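Local coordinates for protein phosphotriesterase, putative (Deinococcus radiodurans, PDB 4J35) that probably hydrolyses lactones with a pair of divalent metal ions in a TIM-barrel fold, here engineered for organophosphate hydrolysis, at residues L247-L250 and L251-Y255; T209-A212 and Y213-T217; P298-R301 and R302-I305. The protein carries 7 engineered substitutions. All blocks are in the same frame, centred on the assembly; numbering follows the deposited sequence.

Contact 1: residues L247-L250 and L251-Y255; sequences LTTL and LGEGY
The last turn of helix 240-251 passes into a type I beta turn, Leu251 to Gly254, on the way to strand 259-261 of the TIM barrel, and the residues of that exit fold back on Leu247-Leu250. The helical pattern is still regular where Leu251 N bonds to Leu247 O (2.9 Å, 166° at the hydrogen). Beyond it, Leu250 O becomes the acceptor for the departing chain: Glu253 N donates to it over 3.0 Å, and Tyr255 N adds a weak bond of 3.3 Å. The beta turn is closed by Gly254 N to Leu251 O, and glycine suits Gly254 because its phi is positive.

Tyr255 has CG beside its own backbone N (chi1 -81°), which brings the CD2 side of the ring to Leu250, whose carbonyl O lies at the ring edge, near its plane. Leu250 CD2 packs at 3.8 Å from Tyr255 CD2. Replacing the ring by an alanine here is likely to leave that methyl without its aromatic neighbour and open a gap beside Arg215 and Leu218, which the ring also touches. On the buried side, Leu247 CG meets Leu251 CD1 at 4.0 Å, and leucine suits both sites because each also packs on Leu259 of the strand that follows. Glu253 CG lies 3.2 Å from Thr249 O, and its extended chain runs alongside the Thr249 side chain; Arg215 of helix 211-218 forms a salt bridge with its carboxylate. The hydroxyls of Thr248 and Thr249 turn back to Ser245 O.

Backbone bonds thus carry the change from helix to turn, leucines and the tyrosine ring keep apolar surfaces covered, and Glu253 offers a negative charge to the neighbouring helix.

Contact 2: residues T209-A212 and Y213-T217; sequences TDPA and YHRET
Asp210 sits at the N-cap of helix 211-218, and its side chain and carbonyl both engage the first turn. With CG opposite its backbone N (chi1 -173°), the carboxylate swings forward, and OD1 accepts from Ala212 N at 2.8 Å on its anti side, a capping bond. Pro211 suits the first helical place, where no earlier carbonyl awaits a backbone N-H. Asp210 O is gripped twice, by Tyr213 N at 2.9 Å and by His214 ND1 at 3.0 Å, the donors coming from opposite faces of the carbonyl plane. The imidazole aims ND1 there edge-on, while NE2 bonds to Met205 O and the ring meets that of Phe226.

The Arg215 chain bends at chi3 (-81°) and doubles back along the helix, laying one face of the guanidinium over Pro211 CB, which is 3.6 Å from Arg215 NH2; NH1 forms a salt bridge with Glu253. Tyr213 is turned the other way, its CB 3.2 Å from Asp210 O and its hydroxyl bonded to Gly183 N. One turn on, Thr217 OG1 bonds back to Tyr213 O at 3.1 Å.

With carbonyl oxygens at both ring nitrogens, His214 is held against rotation and is probably biased toward the doubly protonated form, while the carboxylate of Asp210 would favourably face the positive end of the helix dipole.

Contact 3: residues P298-R301 and R302-I305; sequences PDLR and RRGI
Asp299 sets its carboxylate between the guanidinium edges of Arg302 and Arg303, one oxygen to each, forming a salt-bridge network. OD1 takes Arg302 NH2 at 2.8 Å on its syn side, with a weaker bond from NE; the two side chains run alongside each other, the Arg302 chain bending at chi3 to bring the guanidinium edge round. OD2 takes Arg303 NE at 2.9 Å in a nearly straight bond (172°), from above the carboxylate plane, the two flat groups standing 75° apart.

Where helix 291-303 ends, Gly304 has positive phi and closes a Schellman motif: Gly304 N bonds to Arg301 O (3.0 Å) and Ile305 N to Leu300 O (3.0 Å). Glycine suits this place, since at these backbone angles a CB would probably crowd the carbonyl oxygen of Arg303. Ile305 CB then packs beside Leu300 CB at 3.9 Å, and its side chain also touches Leu251 and Val310. The Arg301 chain, folded at chi2 and chi3, brings NH1 to Ile305 O at 2.8 Å, while NE pairs with Glu307.

One aspartate shared by two arginines would offset part of the positive charge gathered where the helix ends.

How the contacts relate
Contact 2 comes first along the chain and covers the N-cap and most of helix 211-218; contacts 1 and 3 follow in that order, at the C-terminal ends of 240-251 and 291-303. In space contact 1 lies between the others, its centre about 11 Å from that of contact 2 and about 13 Å from that of contact 3; the centres of contacts 2 and 3 are about 22 Å apart and the two do not touch. Charge and packing join contacts 1 and 2; packing such as Leu251 on Ile305 joins 1 and 3. All three lie in the barrel's outer helical layer, peripheral to its two-metal centre, although Tyr213 comes within about 8 Å of the His204 side chain.

Contact 1: residues L247-L250 and L251-Y255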
loop_
_atom_site.group_PDB
_atom_site.type_symbol
_atom_site.label_atom_id
_atom_site.label_comp_id
_atom_site.label_asym_id
_atom_site.label_seq_id
_atom_site.Cartn_x
_atom_site.Cartn_y
_atom_site.Cartn_z
ATOM N N LEU A 247 -4.941 17.931 -2.797
ATOM C CA LEU A 247 -4.239 17.461 -3.983
ATOM C C LEU A 247 -4.084 18.542 -5.059
ATOM O O LEU A 247 -3.022 18.661 -5.685
ATOM C CB LEU A 247 -4.976 16.280 -4.587
ATOM C CG LEU A 247 -4.196 15.436 -5.583
ATOM C CD1 LEU A 247 -3.118 14.582 -4.864
ATOM C CD2 LEU A 247 -5.190 14.541 -6.315
ATOM N N THR A 248 -5.147 19.305 -5.313
ATOM C CA THR A 248 -5.101 20.289 -6.394
ATOM C C THR A 248 -4.089 21.388 -6.030
ATOM O O THR A 248 -3.370 21.880 -6.889
ATOM C CB THR A 248 -6.485 20.878 -6.746
ATOM O OG1 THR A 248 -7.117 21.427 -5.581
ATOM C CG2 THR A 248 -7.361 19.782 -7.316
ATOM N N THR A 249 -4.064 21.751 -4.754
ATOM C CA THR A 249 -3.080 22.676 -4.221
ATOM C C THR A 249 -1.660 22.208 -4.504
ATOM O O THR A 249 -0.788 23.004 -4.910
ATOM C CB THR A 249 -3.242 22.796 -2.712
ATOM O OG1 THR A 249 -4.530 23.343 -2.423
ATOM C CG2 THR A 249 -2.153 23.677 -2.096
ATOM N N LEU A 250 -1.407 20.926 -4.254
ATOM C CA LEU A 250 -0.041 20.393 -4.343
ATOM C C LEU A 250 0.346 20.252 -5.804
ATOM O O LEU A 250 1.461 20.536 -6.201
ATOM C CB LEU A 250 0.081 19.050 -3.621
ATOM C CG LEU A 250 -0.051 19.074 -2.102
ATOM C CD1 LEU A 250 -0.050 17.691 -1.554
ATOM C CD2 LEU A 250 1.187 19.822 -1.501
ATOM N N LEU A 251 -0.606 19.851 -6.636
ATOM C CA LEU A 251 -0.366 19.793 -8.072
ATOM C C LEU A 251 0.019 21.156 -8.643
ATOM O O LEU A 251 0.855 21.248 -9.549
ATOM C CB LEU A 251 -1.654 19.270 -8.771
ATOM C CG LEU A 251 -1.903 17.772 -8.576
ATOM C CD1 LEU A 251 -3.389 17.357 -8.994
ATOM C CD2 LEU A 251 -0.904 16.996 -9.404
ATOM N N GLY A 252 -0.596 22.188 -8.072
ATOM C CA GLY A 252 -0.444 23.552 -8.505
ATOM C C GLY A 252 0.912 24.097 -8.067
ATOM O O GLY A 252 1.310 25.168 -8.496
ATOM N N GLU A 253 1.596 23.350 -7.215
ATOM C CA GLU A 253 2.909 23.726 -6.703
ATOM C C GLU A 253 3.974 22.828 -7.331
ATOM O O GLU A 253 5.099 22.785 -6.863
ATOM C CB GLU A 253 2.930 23.651 -5.184
ATOM C CG GLU A 253 1.983 24.632 -4.456
ATOM C CD GLU A 253 1.838 24.316 -2.978
ATOM O OE1 GLU A 253 2.308 23.234 -2.565
ATOM O OE2 GLU A 253 1.262 25.130 -2.215
ATOM N N GLY A 254 3.605 22.133 -8.405
ATOM C CA GLY A 254 4.526 21.373 -9.244
ATOM C C GLY A 254 4.948 20.017 -8.709
ATOM O O GLY A 254 6.009 19.485 -9.054
ATOM N N TYR A 255 4.106 19.420 -7.875
ATOM C CA TYR A 255 4.480 18.205 -7.171
ATOM C C TYR A 255 3.993 16.924 -7.857
ATOM O O TYR A 255 4.038 15.845 -7.249
ATOM C CB TYR A 255 3.868 18.239 -5.779
ATOM C CG TYR A 255 4.626 19.056 -4.737
ATOM C CD1 TYR A 255 5.944 18.802 -4.439
ATOM C CD2 TYR A 255 3.969 20.041 -4.018
ATOM C CE1 TYR A 255 6.601 19.536 -3.448
ATOM C CE2 TYR A 255 4.586 20.753 -3.049
ATOM C CZ TYR A 255 5.906 20.523 -2.767
ATOM O OH TYR A 255 6.478 21.268 -1.765
#

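Contact 2: residues T209-A212 and Y213-T217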
loop_
_atom_site.group_PDB
_atom_site.type_symbol
_atom_site.label_atom_id
_atom_site.label_comp_id
_atom_site.label_asym_id
_atom_site.label_seq_id
_atom_site.Cartn_x
_atom_site.Cartn_y
_atom_site.Cartn_z
ATOM N N THR A 209 -5.407 16.856 6.302
ATOM C CA THR A 209 -5.930 17.880 5.390
ATOM C C THR A 209 -5.163 19.208 5.439
ATOM O O THR A 209 -5.609 20.204 4.863
ATOM C CB THR A 209 -7.412 18.204 5.669
ATOM O OG1 THR A 209 -7.568 18.592 7.040
ATOM C CG2 THR A 209 -8.306 16.993 5.380
ATOM N N ASP A 210 -4.025 19.233 6.119
ATOM C CA ASP A 210 -3.173 20.435 6.131
ATOM C C ASP A 210 -2.043 20.247 5.146
ATOM O O ASP A 210 -1.154 19.434 5.383
ATOM C CB ASP A 210 -2.602 20.675 7.526
ATOM C CG ASP A 210 -1.852 22.008 7.653
ATOM O OD1 ASP A 210 -1.330 22.539 6.646
ATOM O OD2 ASP A 210 -1.780 22.513 8.789
ATOM N N PRO A 211 -2.060 21.009 4.038
ATOM C CA PRO A 211 -1.057 20.943 2.969
ATOM C C PRO A 211 0.373 21.141 3.490
ATOM O O PRO A 211 1.344 20.673 2.871
ATOM C CB PRO A 211 -1.450 22.113 2.055
ATOM C CG PRO A 211 -2.844 22.401 2.375
ATOM C CD PRO A 211 -3.023 22.097 3.806
ATOM N N ALA A 212 0.518 21.829 4.617
ATOM C CA ALA A 212 1.866 22.099 5.148
ATOM C C ALA A 212 2.497 20.795 5.627
ATOM O O ALA A 212 3.712 20.634 5.579
ATOM C CB ALA A 212 1.822 23.110 6.282
ATOM N N TYR A 213 1.657 19.864 6.067
ATOM C CA TYR A 213 2.108 18.550 6.532
ATOM C C TYR A 213 2.649 17.753 5.348
ATOM O O TYR A 213 3.689 17.119 5.442
ATOM C CB TYR A 213 0.934 17.847 7.204
ATOM C CG TYR A 213 1.115 16.384 7.548
ATOM C CD1 TYR A 213 1.794 15.990 8.699
ATOM C CD2 TYR A 213 0.571 15.402 6.739
ATOM C CE1 TYR A 213 1.929 14.646 9.021
ATOM C CE2 TYR A 213 0.692 14.055 7.056
ATOM C CZ TYR A 213 1.375 13.685 8.189
ATOM O OH TYR A 213 1.479 12.344 8.487
ATOM N N HIS A 214 1.943 17.809 4.219
ATOM C CA HIS A 214 2.417 17.179 2.988
ATOM C C HIS A 214 3.708 17.813 2.470
ATOM O O HIS A 214 4.621 17.130 2.023
ATOM C CB HIS A 214 1.345 17.271 1.906
ATOM C CG HIS A 214 0.036 16.704 2.333
ATOM N ND1 HIS A 214 -0.810 17.370 3.192
ATOM C CD2 HIS A 214 -0.556 15.515 2.067
ATOM C CE1 HIS A 214 -1.868 16.619 3.434
ATOM N NE2 HIS A 214 -1.732 15.486 2.773
ATOM N N ARG A 215 3.756 19.130 2.457
ATOM C CA ARG A 215 4.933 19.815 1.912
ATOM C C ARG A 215 6.170 19.456 2.730
ATOM O O ARG A 215 7.257 19.208 2.207
ATOM C CB ARG A 215 4.693 21.310 1.927
ATOM C CG ARG A 215 3.745 21.748 0.813
ATOM C CD ARG A 215 3.686 23.232 0.674
ATOM N NE ARG A 215 2.796 23.811 1.655
ATOM C CZ ARG A 215 1.628 24.371 1.385
ATOM N NH1 ARG A 215 1.166 24.452 0.139
ATOM N NH2 ARG A 215 0.907 24.842 2.396
ATOM N N GLU A 216 5.985 19.375 4.027
ATOM C CA GLU A 216 7.099 18.968 4.869
ATOM C C GLU A 216 7.623 17.561 4.563
ATOM O O GLU A 216 8.817 17.323 4.565
ATOM C CB GLU A 216 6.713 19.037 6.331
ATOM C CG GLU A 216 7.883 18.774 7.217
ATOM C CD GLU A 216 7.536 18.883 8.678
ATOM O OE1 GLU A 216 6.389 19.271 8.977
ATOM O OE2 GLU A 216 8.426 18.582 9.511
ATOM N N THR A 217 6.726 16.609 4.318
ATOM C CA THR A 217 7.147 15.285 3.941
ATOM C C THR A 217 7.890 15.281 2.616
ATOM O O THR A 217 8.927 14.590 2.476
ATOM C CB THR A 217 5.862 14.323 3.831
ATOM O OG1 THR A 217 5.110 14.427 5.036
ATOM C CG2 THR A 217 6.286 12.899 3.669
#

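Contact 3: residues P298-R301 and R302-I305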
loop_
_atom_site.group_PDB
_atom_site.type_symbol
_atom_site.label_atom_id
_atom_site.label_comp_id
_atom_site.label_asym_id
_atom_site.label_seq_id
_atom_site.Cartn_x
_atom_site.Cartn_y
_atom_site.Cartn_z
ATOM N N PRO A 298 -11.626 11.946 -13.672
ATOM C CA PRO A 298 -12.386 12.867 -14.512
ATOM C C PRO A 298 -12.656 14.124 -13.726
ATOM O O PRO A 298 -12.788 15.215 -14.273
ATOM C CB PRO A 298 -13.728 12.101 -14.765
ATOM C CG PRO A 298 -13.383 10.678 -14.600
ATOM C CD PRO A 298 -12.291 10.644 -13.493
ATOM N N ASP A 299 -12.759 13.976 -12.415
ATOM C CA ASP A 299 -13.048 15.150 -11.620
ATOM C C ASP A 299 -11.769 16.057 -11.588
ATOM O O ASP A 299 -11.879 17.259 -11.654
ATOM C CB ASP A 299 -13.488 14.778 -10.221
ATOM C CG ASP A 299 -13.960 15.971 -9.445
ATOM O OD1 ASP A 299 -14.988 16.550 -9.833
ATOM O OD2 ASP A 299 -13.296 16.345 -8.463
ATOM N N LEU A 300 -10.589 15.462 -11.554
ATOM C CA LEU A 300 -9.354 16.279 -11.591
ATOM C C LEU A 300 -9.236 17.009 -12.943
ATOM O O LEU A 300 -8.934 18.197 -12.984
ATOM C CB LEU A 300 -8.127 15.412 -11.350
ATOM C CG LEU A 300 -8.019 14.824 -9.944
ATOM C CD1 LEU A 300 -6.869 13.839 -9.890
ATOM C CD2 LEU A 300 -7.834 15.941 -8.909
ATOM N N ARG A 301 -9.487 16.295 -14.042
ATOM C CA ARG A 301 -9.499 16.909 -15.367
ATOM C C ARG A 301 -10.502 18.066 -15.427
ATOM O O ARG A 301 -10.181 19.161 -15.928
ATOM C CB ARG A 301 -9.796 15.864 -16.445
ATOM C CG ARG A 301 -8.666 14.863 -16.604
ATOM C CD ARG A 301 -7.442 15.544 -17.252
ATOM N NE ARG A 301 -7.732 15.951 -18.631
ATOM C CZ ARG A 301 -7.807 17.194 -19.103
ATOM N NH1 ARG A 301 -7.612 18.257 -18.334
ATOM N NH2 ARG A 301 -8.107 17.364 -20.385
ATOM N N ARG A 302 -11.718 17.821 -14.938
ATOM C CA ARG A 302 -12.696 18.895 -14.823
ATOM C C ARG A 302 -12.121 20.105 -14.086
ATOM O O ARG A 302 -12.446 21.244 -14.411
ATOM C CB ARG A 302 -13.927 18.465 -14.083
ATOM C CG ARG A 302 -15.044 19.491 -14.166
ATOM C CD ARG A 302 -16.280 19.113 -13.298
ATOM N NE ARG A 302 -15.895 18.822 -11.907
ATOM C CZ ARG A 302 -15.415 19.726 -11.043
ATOM N NH1 ARG A 302 -15.269 20.997 -11.405
ATOM N NH2 ARG A 302 -15.076 19.367 -9.808
ATOM N N ARG A 303 -11.315 19.845 -13.066
ATOM C CA ARG A 303 -10.785 20.905 -12.210
ATOM C C ARG A 303 -9.646 21.687 -12.836
ATOM O O ARG A 303 -9.228 22.690 -12.267
ATOM C CB ARG A 303 -10.275 20.319 -10.898
ATOM C CG ARG A 303 -11.354 19.976 -9.902
ATOM C CD ARG A 303 -10.773 19.229 -8.724
ATOM N NE ARG A 303 -11.815 18.734 -7.827
ATOM C CZ ARG A 303 -12.125 19.256 -6.642
ATOM N NH1 ARG A 303 -11.465 20.298 -6.153
ATOM N NH2 ARG A 303 -13.096 18.709 -5.926
ATOM N N GLY A 304 -9.120 21.218 -13.966
ATOM C CA GLY A 304 -8.001 21.884 -14.619
ATOM C C GLY A 304 -6.680 21.129 -14.503
ATOM O O GLY A 304 -5.640 21.556 -15.013
ATOM N N ILE A 305 -6.701 19.982 -13.836
ATOM C CA ILE A 305 -5.525 19.135 -13.833
ATOM C C ILE A 305 -5.368 18.577 -15.235
ATOM O O ILE A 305 -6.356 18.217 -15.859
ATOM C CB ILE A 305 -5.651 18.024 -12.782
ATOM C CG1 ILE A 305 -5.893 18.648 -11.399
ATOM C CG2 ILE A 305 -4.435 17.107 -12.825
ATOM C CD1 ILE A 305 -4.851 19.772 -11.021
#